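Muramidase (Trichobolus zukalii, PDB 6ZMV) hydrolyses the glycan backbone of bacterial peptidoglycan as a fungal lysozyme of glycoside hydrolase family 25. Local coordinates at residues Cys154-Ala159 and Gly170-Gln175; Tyr174-Gln179 and Asp191-Ser196; Leu94-Gly99 and Tyr137-Glu142. All blocks are in the same frame, centred on the assembly; numbering follows the deposited sequence. Where two conformers were deposited one is given.

Interaction 1 of 3, residues Cys154-Ala159 and Gly170-Gln175; sequences CPLVLA and GGWGYQ
Trp172 lays one face of its indole on Leu156 and turns its N-H to the carbonyl of Cys154. Leu156 CB stands 3.5 Å from the centroid of the five-membered ring of Trp172, only 3° off the ring normal, in a CH-pi contact. With CG anti to the backbone N (chi1 172°), both methyls of Leu156 extend along the same indole: CD2 approaches Trp172 CG at 3.9 Å, and CD1 reaches the benzo ring, 4.1 Å from Trp172 CE3. Trp172 NE1 donates to Cys154 O at 2.8 Å; the oxygen lies near the ring plane and the donor nearly along the C=O axis, so this bond, with Leu156 on one face, helps set the turn of the indole. CB of Gln175 meets CB of Leu158 at 3.8 Å, while the glutamine amide leads away. A water accepts from Leu156 N at 3.0 Å and donates to Tyr174 O at 2.9 Å, bridging the first residue of strand 156-159 to the loop. Outside this shell, Trp140 meets Trp172 edge-to-face and Ile168 packs on Leu156 and Gln175. Loop 170-175 returns over strand 156-159 before strand 177-181 pairs with it in parallel, a connection without a helix in the family's TIM-barrel-like fold.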
loop_
_atom_site.group_PDB
_atom_site.type_symbol
_atom_site.label_atom_id
_atom_site.label_comp_id
_atom_site.label_asym_id
_atom_site.label_seq_id
_atom_site.Cartn_x
_atom_site.Cartn_y
_atom_site.Cartn_z
ATOM N N CYS A 154 9.488 -5.418 -4.997
ATOM C CA CYS A 154 8.344 -4.685 -4.466
ATOM C C CYS A 154 8.641 -4.121 -3.115
ATOM O O CYS A 154 8.943 -4.870 -2.185
ATOM C CB CYS A 154 7.173 -5.637 -4.368
ATOM S SG CYS A 154 6.614 -6.351 -5.934
ATOM N N PRO A 155 8.583 -2.784 -2.919
ATOM C CA PRO A 155 8.821 -2.235 -1.580
ATOM C C PRO A 155 7.826 -2.793 -0.570
ATOM O O PRO A 155 6.641 -2.942 -0.886
ATOM C CB PRO A 155 8.568 -0.749 -1.735
ATOM C CG PRO A 155 8.948 -0.514 -3.204
ATOM C CD PRO A 155 8.409 -1.729 -3.916
ATOM N N LEU A 156 8.314 -3.118 0.624
ATOM C CA LEU A 156 7.501 -3.675 1.716
ATOM C C LEU A 156 6.920 -2.574 2.565
ATOM O O LEU A 156 7.654 -1.717 3.086
ATOM C CB LEU A 156 8.361 -4.619 2.547
ATOM C CG LEU A 156 7.741 -5.146 3.824
ATOM C CD1 LEU A 156 6.527 -6.029 3.538
ATOM C CD2 LEU A 156 8.750 -5.871 4.658
ATOM N N VAL A 157 5.606 -2.621 2.760
ATOM C CA VAL A 157 4.895 -1.811 3.779
ATOM C C VAL A 157 4.488 -2.782 4.875
ATOM O O VAL A 157 3.662 -3.671 4.640
ATOM C CB VAL A 157 3.724 -1.037 3.202
ATOM C CG1 VAL A 157 3.096 -0.149 4.256
ATOM C CG2 VAL A 157 4.170 -0.222 1.972
ATOM N N LEU A 158 5.147 -2.723 6.012
ATOM C CA LEU A 158 4.992 -3.698 7.088
ATOM C C LEU A 158 4.131 -3.119 8.204
ATOM O O LEU A 158 4.438 -2.055 8.745
ATOM C CB LEU A 158 6.346 -4.070 7.631
ATOM C CG LEU A 158 6.403 -5.175 8.670
ATOM C CD1 LEU A 158 5.753 -6.465 8.212
ATOM C CD2 LEU A 158 7.839 -5.440 9.078
ATOM N N ALA A 159 3.080 -3.835 8.551
ATOM C CA ALA A 159 2.195 -3.428 9.658
ATOM C C ALA A 159 2.623 -4.126 10.925
ATOM O O ALA A 159 2.657 -5.350 10.946
ATOM C CB ALA A 159 0.763 -3.744 9.330
ATOM N N GLY A 170 9.739 -12.473 4.709
ATOM C CA GLY A 170 9.862 -12.661 3.267
ATOM C C GLY A 170 11.241 -12.381 2.727
ATOM O O GLY A 170 11.342 -12.166 1.528
ATOM N N GLY A 171 12.280 -12.380 3.529
ATOM C CA GLY A 171 13.594 -12.079 2.972
ATOM C C GLY A 171 13.747 -10.650 2.501
ATOM O O GLY A 171 14.785 -10.325 1.897
ATOM N N TRP A 172 12.798 -9.780 2.804
ATOM C CA TRP A 172 13.032 -8.318 2.556
ATOM C C TRP A 172 14.169 -7.850 3.428
ATOM O O TRP A 172 14.335 -8.328 4.558
ATOM C CB TRP A 172 11.749 -7.562 2.835
ATOM C CG TRP A 172 10.802 -7.376 1.681
ATOM C CD1 TRP A 172 10.956 -6.474 0.661
ATOM C CD2 TRP A 172 9.568 -8.037 1.406
ATOM N NE1 TRP A 172 9.912 -6.536 -0.206
ATOM C CE2 TRP A 172 9.021 -7.467 0.240
ATOM C CE3 TRP A 172 8.856 -9.024 2.085
ATOM C CZ2 TRP A 172 7.773 -7.898 -0.266
ATOM C CZ3 TRP A 172 7.656 -9.467 1.558
ATOM C CH2 TRP A 172 7.104 -8.872 0.420
ATOM N N GLY A 173 14.889 -6.895 2.953
ATOM C CA GLY A 173 15.985 -6.487 3.903
ATOM C C GLY A 173 15.437 -5.680 5.112
ATOM O O GLY A 173 16.015 -5.574 6.190
ATOM N N TYR A 174 14.412 -4.965 4.816
ATOM C CA TYR A 174 13.872 -3.862 5.610
ATOM C C TYR A 174 12.524 -3.536 5.015
ATOM O O TYR A 174 12.245 -3.821 3.846
ATOM C CB TYR A 174 14.765 -2.609 5.568
ATOM C CG TYR A 174 15.132 -2.223 4.157
ATOM C CD1 TYR A 174 16.209 -2.783 3.492
ATOM C CD2 TYR A 174 14.349 -1.317 3.474
ATOM C CE1 TYR A 174 16.461 -2.469 2.179
ATOM C CE2 TYR A 174 14.571 -1.029 2.142
ATOM C CZ TYR A 174 15.636 -1.598 1.494
ATOM O OH TYR A 174 15.879 -1.276 0.199
ATOM N N GLN A 175 11.683 -2.921 5.839
ATOM C CA GLN A 175 10.428 -2.314 5.353
ATOM C C GLN A 175 10.755 -0.936 4.775
ATOM O O GLN A 175 11.549 -0.188 5.328
ATOM C CB GLN A 175 9.425 -2.211 6.501
ATOM C CG GLN A 175 9.511 -0.979 7.403
ATOM C CD GLN A 175 10.716 -0.808 8.289
ATOM O OE1 GLN A 175 10.888 0.279 8.930
ATOM N NE2 GLN A 175 11.484 -1.834 8.424
HETATM O O HOH W 1 11.228 -2.751 1.395
#

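Interaction 2 of 3, residues Tyr174-Gln179 and Asp191-Ser196; sequences YQTIWQ and DSFNGS
The beta hairpin of strands 177-181 and 189-193 supplies this contact, an antiparallel ladder in which Trp178 and Ser192 form a hydrogen-bonded pair, flanked by the non-hydrogen-bonded pairs Ile177-Phe193 and Gln179-Asp191. Trp178 N donates to Ser192 O at 2.9 Å, and Ser192 N returns a bond to Trp178 O at 2.8 Å. Beyond the ladder, Asn194 N reaches Thr176 O at 2.9 Å. The Asn194 side chain adds a second grip: chi1 of -171° swings its amide back toward Gln175, and ND2 donates to Gln175 O at 2.9 Å, the acceptor lying near the amide plane. A water donates to both Gln175 OE1 and Ser192 O, tying the glutamine's bent end to the opposite strand. On the face bearing Ile177 and Phe193, Thr176 CG2 touches Phe193 CE1 at 3.8 Å, and Ile177 CG1 comes to the edge of the same ring. Leu200 and Leu203 of helix 197-205 also pack on Phe193. Farther along that face, Asp191 OD1 lies 3.2 Å from Gln179 CB, while the Gln179 amide bonds to Tyr134, Tyr161 and Asp6. Strand 189-193, antiparallel to both 177-181 and 2-7, is part of what sets the GH25 barrel apart from the regular TIM barrel.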
loop_
_atom_site.group_PDB
_atom_site.type_symbol
_atom_site.label_atom_id
_atom_site.label_comp_id
_atom_site.label_asym_id
_atom_site.label_seq_id
_atom_site.Cartn_x
_atom_site.Cartn_y
_atom_site.Cartn_z
ATOM N N TYR A 174 14.412 -4.965 4.816
ATOM C CA TYR A 174 13.872 -3.862 5.610
ATOM C C TYR A 174 12.524 -3.536 5.015
ATOM O O TYR A 174 12.245 -3.821 3.846
ATOM C CB TYR A 174 14.765 -2.609 5.568
ATOM C CG TYR A 174 15.132 -2.223 4.157
ATOM C CD1 TYR A 174 16.209 -2.783 3.492
ATOM C CD2 TYR A 174 14.349 -1.317 3.474
ATOM C CE1 TYR A 174 16.461 -2.469 2.179
ATOM C CE2 TYR A 174 14.571 -1.029 2.142
ATOM C CZ TYR A 174 15.636 -1.598 1.494
ATOM O OH TYR A 174 15.879 -1.276 0.199
ATOM N N GLN A 175 11.683 -2.921 5.839
ATOM C CA GLN A 175 10.428 -2.314 5.353
ATOM C C GLN A 175 10.755 -0.936 4.775
ATOM O O GLN A 175 11.549 -0.188 5.328
ATOM C CB GLN A 175 9.425 -2.211 6.501
ATOM C CG GLN A 175 9.511 -0.979 7.403
ATOM C CD GLN A 175 10.716 -0.808 8.289
ATOM O OE1 GLN A 175 10.888 0.279 8.930
ATOM N NE2 GLN A 175 11.484 -1.834 8.424
ATOM N N THR A 176 10.098 -0.600 3.687
ATOM C CA THR A 176 10.122 0.753 3.121
ATOM C C THR A 176 9.245 1.696 3.951
ATOM O O THR A 176 9.609 2.881 4.170
ATOM C CB THR A 176 9.797 0.694 1.639
ATOM O OG1 THR A 176 10.809 -0.054 0.974
ATOM C CG2 THR A 176 9.682 2.055 1.033
ATOM N N ILE A 177 8.088 1.236 4.347
ATOM C CA ILE A 177 7.140 1.986 5.193
ATOM C C ILE A 177 6.729 1.047 6.314
ATOM O O ILE A 177 6.497 -0.139 6.065
ATOM C CB ILE A 177 5.955 2.558 4.381
ATOM C CG1 ILE A 177 6.417 3.532 3.295
ATOM C CG2 ILE A 177 4.884 3.174 5.283
ATOM C CD1 ILE A 177 5.398 3.836 2.223
ATOM N N TRP A 178 6.581 1.583 7.514
ATOM C CA TRP A 178 6.030 0.908 8.692
ATOM C C TRP A 178 4.689 1.525 9.050
ATOM O O TRP A 178 4.636 2.732 9.336
ATOM C CB TRP A 178 7.040 1.080 9.811
ATOM C CG TRP A 178 6.687 0.519 11.141
ATOM C CD1 TRP A 178 5.788 -0.440 11.469
ATOM C CD2 TRP A 178 7.267 0.930 12.376
ATOM N NE1 TRP A 178 5.792 -0.693 12.815
ATOM C CE2 TRP A 178 6.695 0.148 13.407
ATOM C CE3 TRP A 178 8.218 1.906 12.713
ATOM C CZ2 TRP A 178 7.008 0.363 14.750
ATOM C CZ3 TRP A 178 8.587 2.043 14.032
ATOM C CH2 TRP A 178 8.005 1.267 15.036
ATOM N N GLN A 179 3.647 0.742 9.091
ATOM C CA GLN A 179 2.337 1.139 9.618
ATOM C C GLN A 179 2.357 0.770 11.089
ATOM O O GLN A 179 2.298 -0.424 11.423
ATOM C CB GLN A 179 1.183 0.507 8.860
ATOM C CG GLN A 179 -0.148 1.117 9.260
ATOM C CD GLN A 179 -1.321 0.298 8.739
ATOM O OE1 GLN A 179 -1.521 -0.852 9.203
ATOM N NE2 GLN A 179 -1.969 0.848 7.742
ATOM N N ASP A 191 1.737 5.959 9.557
ATOM C CA ASP A 191 2.832 5.350 8.799
ATOM C C ASP A 191 4.138 6.136 8.994
ATOM O O ASP A 191 4.121 7.316 9.249
ATOM C CB ASP A 191 2.493 5.258 7.316
ATOM C CG ASP A 191 1.278 4.397 7.039
ATOM O OD1 ASP A 191 1.379 3.173 7.189
ATOM O OD2 ASP A 191 0.212 4.960 6.697
ATOM N N SER A 192 5.246 5.428 8.812
ATOM C CA SER A 192 6.584 6.045 8.845
ATOM C C SER A 192 7.446 5.482 7.714
ATOM O O SER A 192 7.608 4.245 7.625
ATOM C CB SER A 192 7.250 5.759 10.182
ATOM O OG SER A 192 8.501 6.419 10.287
ATOM N N PHE A 193 7.939 6.362 6.878
ATOM C CA PHE A 193 8.848 5.947 5.815
ATOM C C PHE A 193 10.261 5.796 6.375
ATOM O O PHE A 193 10.712 6.622 7.161
ATOM C CB PHE A 193 8.806 6.975 4.701
ATOM C CG PHE A 193 9.891 6.819 3.675
ATOM C CD1 PHE A 193 9.763 5.878 2.665
ATOM C CD2 PHE A 193 11.064 7.556 3.772
ATOM C CE1 PHE A 193 10.768 5.673 1.746
ATOM C CE2 PHE A 193 12.100 7.322 2.872
ATOM C CZ PHE A 193 11.926 6.417 1.852
ATOM N N ASN A 194 10.923 4.755 5.907
ATOM C CA ASN A 194 12.290 4.378 6.357
ATOM C C ASN A 194 13.373 5.177 5.624
ATOM O O ASN A 194 13.914 4.752 4.608
ATOM C CB ASN A 194 12.415 2.888 6.139
ATOM C CG ASN A 194 13.662 2.269 6.728
ATOM O OD1 ASN A 194 14.598 2.997 7.020
ATOM N ND2 ASN A 194 13.750 0.964 6.852
ATOM N N GLY A 195 13.714 6.282 6.203
ATOM C CA GLY A 195 14.673 7.218 5.611
ATOM C C GLY A 195 14.167 8.640 5.556
ATOM O O GLY A 195 13.163 8.979 6.179
ATOM N N SER A 196 14.894 9.444 4.854
ATOM C CA SER A 196 14.682 10.907 4.878
ATOM C C SER A 196 13.661 11.339 3.797
ATOM O O SER A 196 13.308 10.550 2.924
ATOM C CB SER A 196 15.998 11.632 4.615
ATOM O OG SER A 196 16.359 11.535 3.259
HETATM O O HOH W 2 9.791 2.905 8.730
#

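Interaction 3 of 3, residues Leu94-Gly99 and Tyr137-Glu142; sequences LDMEYG and YYWWVE
Trp139 stands between Met96 and Tyr98, offering its face to the first and its edge to the second. A chi1 of -170° carries its indole off helix 137-144 toward the chain leaving strand 93-95. Over the six-membered ring of Trp139 sits Met96 CB, in a CH-pi contact 3.8 Å from the centroid and 18° off the normal. The methionine chain bends at both chi2 and chi3, folding its methyl back so that Met96 CE lies 3.7 Å from Trp139 CH2. Tyr98 takes the other part of the indole: Trp139 CD1 points at the centre of the phenol face, 3.7 Å above its plane. The two rings form a T-shaped pair with planes at 85° and centroids 4.9 Å apart (Tyr98 ring to the five-membered ring of Trp139). Running past the indole in the opposite direction, the tyrosine brings its OH to the start of the helix. There one water lies 3.0 Å from Tyr98 OH and accepts from Trp139 N. A second water near Tyr98 OH donates to Glu142 OE2 at 2.8 Å and, weakly, to Tyr138 O.

The indole nitrogen is bonded to Ser103 O, and Met112 of helix 109-127 also packs on the indole. Replacing the indole of Trp139 by the methyl of an alanine is likely to leave Met96 and Tyr98 without their shared partner, open a gap between loop and helix, and take the N-H donor from Ser103 O. Glu97 OE1 and Met96 O each bond to glycerol, probably from the crystallisation liquor. Asp95-Met96-Glu97 fits the Asp-X-Glu motif of GH25, so Glu97 probably belongs to the active site; the chemistry implies that apolar and aromatic contacts anchor the chain carrying this motif to the helix, while water serves the phenol hydroxyl.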
loop_
_atom_site.group_PDB
_atom_site.type_symbol
_atom_site.label_atom_id
_atom_site.label_comp_id
_atom_site.label_asym_id
_atom_site.label_seq_id
_atom_site.Cartn_x
_atom_site.Cartn_y
_atom_site.Cartn_z
ATOM N N LEU A 94 -0.384 -2.816 -2.966
ATOM C CA LEU A 94 -1.198 -4.025 -2.859
ATOM C C LEU A 94 -1.406 -4.377 -1.402
ATOM O O LEU A 94 -0.425 -4.675 -0.710
ATOM C CB LEU A 94 -0.516 -5.174 -3.582
ATOM C CG LEU A 94 -1.213 -6.514 -3.511
ATOM C CD1 LEU A 94 -2.613 -6.506 -4.068
ATOM C CD2 LEU A 94 -0.418 -7.582 -4.161
ATOM N N ASP A 95 -2.624 -4.276 -0.908
ATOM C CA ASP A 95 -2.964 -4.454 0.522
ATOM C C ASP A 95 -3.436 -5.882 0.789
ATOM O O ASP A 95 -4.555 -6.221 0.453
ATOM C CB ASP A 95 -4.046 -3.437 0.921
ATOM C CG ASP A 95 -4.625 -3.648 2.301
ATOM O OD1 ASP A 95 -4.100 -4.512 3.021
ATOM O OD2 ASP A 95 -5.623 -2.984 2.640
ATOM N N MET A 96 -2.575 -6.695 1.390
ATOM C CA MET A 96 -2.909 -8.081 1.746
ATOM C C MET A 96 -3.386 -8.099 3.202
ATOM O O MET A 96 -2.702 -7.648 4.128
ATOM C CB MET A 96 -1.695 -8.990 1.569
ATOM C CG MET A 96 -1.093 -8.965 0.192
ATOM S SD MET A 96 -2.184 -9.112 -1.205
ATOM C CE MET A 96 -2.895 -10.736 -0.976
ATOM N N GLU A 97 -4.568 -8.626 3.403
ATOM C CA GLU A 97 -5.305 -8.560 4.679
ATOM C C GLU A 97 -5.821 -9.955 5.009
ATOM O O GLU A 97 -6.077 -10.748 4.057
ATOM C CB GLU A 97 -6.560 -7.694 4.508
ATOM C CG GLU A 97 -6.319 -6.243 4.197
ATOM C CD GLU A 97 -6.046 -5.433 5.431
ATOM O OE1 GLU A 97 -5.245 -4.497 5.283
ATOM O OE2 GLU A 97 -6.583 -5.739 6.527
ATOM N N TYR A 98 -6.084 -10.207 6.270
ATOM C CA TYR A 98 -6.837 -11.410 6.629
ATOM C C TYR A 98 -8.190 -11.396 5.918
ATOM O O TYR A 98 -8.826 -10.338 5.820
ATOM C CB TYR A 98 -7.006 -11.459 8.117
ATOM C CG TYR A 98 -5.722 -11.725 8.850
ATOM C CD1 TYR A 98 -5.255 -13.004 9.015
ATOM C CD2 TYR A 98 -4.955 -10.696 9.341
ATOM C CE1 TYR A 98 -4.050 -13.273 9.630
ATOM C CE2 TYR A 98 -3.749 -10.939 9.967
ATOM C CZ TYR A 98 -3.304 -12.228 10.139
ATOM O OH TYR A 98 -2.142 -12.442 10.821
ATOM N N GLY A 99 -8.616 -12.565 5.442
ATOM C CA GLY A 99 -9.886 -12.749 4.710
ATOM C C GLY A 99 -11.095 -12.609 5.619
ATOM O O GLY A 99 -10.938 -12.662 6.873
ATOM N N TYR A 137 3.451 -9.405 9.497
ATOM C CA TYR A 137 4.495 -10.435 9.504
ATOM C C TYR A 137 3.835 -11.826 9.477
ATOM O O TYR A 137 4.161 -12.648 8.615
ATOM C CB TYR A 137 5.344 -10.304 10.760
ATOM C CG TYR A 137 6.377 -11.393 10.890
ATOM C CD1 TYR A 137 7.586 -11.243 10.242
ATOM C CD2 TYR A 137 6.170 -12.526 11.646
ATOM C CE1 TYR A 137 8.550 -12.217 10.305
ATOM C CE2 TYR A 137 7.147 -13.471 11.744
ATOM C CZ TYR A 137 8.327 -13.344 11.046
ATOM O OH TYR A 137 9.310 -14.284 11.152
ATOM N N TYR A 138 2.918 -12.092 10.395
ATOM C CA TYR A 138 2.355 -13.451 10.469
ATOM C C TYR A 138 1.477 -13.759 9.256
ATOM O O TYR A 138 1.468 -14.923 8.846
ATOM C CB TYR A 138 1.618 -13.712 11.775
ATOM C CG TYR A 138 2.561 -13.682 12.937
ATOM C CD1 TYR A 138 3.501 -14.688 13.081
ATOM C CD2 TYR A 138 2.573 -12.653 13.839
ATOM C CE1 TYR A 138 4.419 -14.694 14.113
ATOM C CE2 TYR A 138 3.501 -12.628 14.858
ATOM C CZ TYR A 138 4.438 -13.636 14.989
ATOM O OH TYR A 138 5.333 -13.521 16.040
ATOM N N TRP A 139 0.814 -12.770 8.675
ATOM C CA TRP A 139 0.030 -12.980 7.461
ATOM C C TRP A 139 0.967 -13.488 6.373
ATOM O O TRP A 139 0.728 -14.459 5.683
ATOM C CB TRP A 139 -0.735 -11.712 7.010
ATOM C CG TRP A 139 -1.703 -12.022 5.924
ATOM C CD1 TRP A 139 -3.017 -12.330 6.105
ATOM C CD2 TRP A 139 -1.435 -12.173 4.520
ATOM N NE1 TRP A 139 -3.601 -12.617 4.908
ATOM C CE2 TRP A 139 -2.652 -12.578 3.925
ATOM C CE3 TRP A 139 -0.319 -12.047 3.701
ATOM C CZ2 TRP A 139 -2.754 -12.873 2.569
ATOM C CZ3 TRP A 139 -0.431 -12.308 2.355
ATOM C CH2 TRP A 139 -1.621 -12.768 1.802
ATOM N N TRP A 140 2.084 -12.794 6.187
ATOM C CA TRP A 140 3.005 -13.182 5.072
ATOM C C TRP A 140 3.564 -14.584 5.339
ATOM O O TRP A 140 3.679 -15.389 4.413
ATOM C CB TRP A 140 4.134 -12.141 4.975
ATOM C CG TRP A 140 4.917 -12.273 3.719
ATOM C CD1 TRP A 140 6.078 -12.931 3.494
ATOM C CD2 TRP A 140 4.432 -11.881 2.413
ATOM N NE1 TRP A 140 6.377 -12.917 2.154
ATOM C CE2 TRP A 140 5.383 -12.301 1.482
ATOM C CE3 TRP A 140 3.308 -11.188 1.960
ATOM C CZ2 TRP A 140 5.233 -12.064 0.125
ATOM C CZ3 TRP A 140 3.164 -10.938 0.619
ATOM C CH2 TRP A 140 4.102 -11.404 -0.269
ATOM N N VAL A 141 3.952 -14.848 6.587
ATOM C CA VAL A 141 4.552 -16.147 6.896
ATOM C C VAL A 141 3.533 -17.254 6.571
ATOM O O VAL A 141 3.848 -18.204 5.813
ATOM C CB VAL A 141 5.033 -16.218 8.328
ATOM C CG1 VAL A 141 5.383 -17.645 8.723
ATOM C CG2 VAL A 141 6.172 -15.261 8.609
ATOM N N GLU A 142 2.335 -17.183 7.125
ATOM C CA GLU A 142 1.377 -18.308 6.937
ATOM C C GLU A 142 0.841 -18.345 5.506
ATOM O O GLU A 142 0.718 -19.402 4.943
ATOM C CB GLU A 142 0.196 -18.125 7.872
ATOM C CG GLU A 142 -0.908 -19.144 7.680
ATOM C CD GLU A 142 -2.054 -19.090 8.641
ATOM O OE1 GLU A 142 -2.848 -20.036 8.595
ATOM O OE2 GLU A 142 -2.293 -18.030 9.250
HETATM O O HOH W 3 -0.024 -10.339 10.198
HETATM O O HOH W 4 -1.510 -15.328 9.548
#

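In the fold
Interaction 3 comes first along the chain; interactions 1 and 2 follow and share Tyr174 and Gln175. The strands involved belong to one curled sheet, which runs from strand 93-95 through 132-136, 156-159 and 177-181 to 189-193. The centres of interactions 1 and 2 are about 9 Å apart, and Leu158 N meets Ile177 O at 2.9 Å in a probable backbone hydrogen bond. Interaction 3 lies about 12 Å from interaction 1, centre to centre, joined to it by the Trp140-Trp172 ring pair; interactions 2 and 3, about 18 Å apart between centres, do not touch. Together the contacts brace one wall of the barrel, with interaction 3 beside the probable active-site motif.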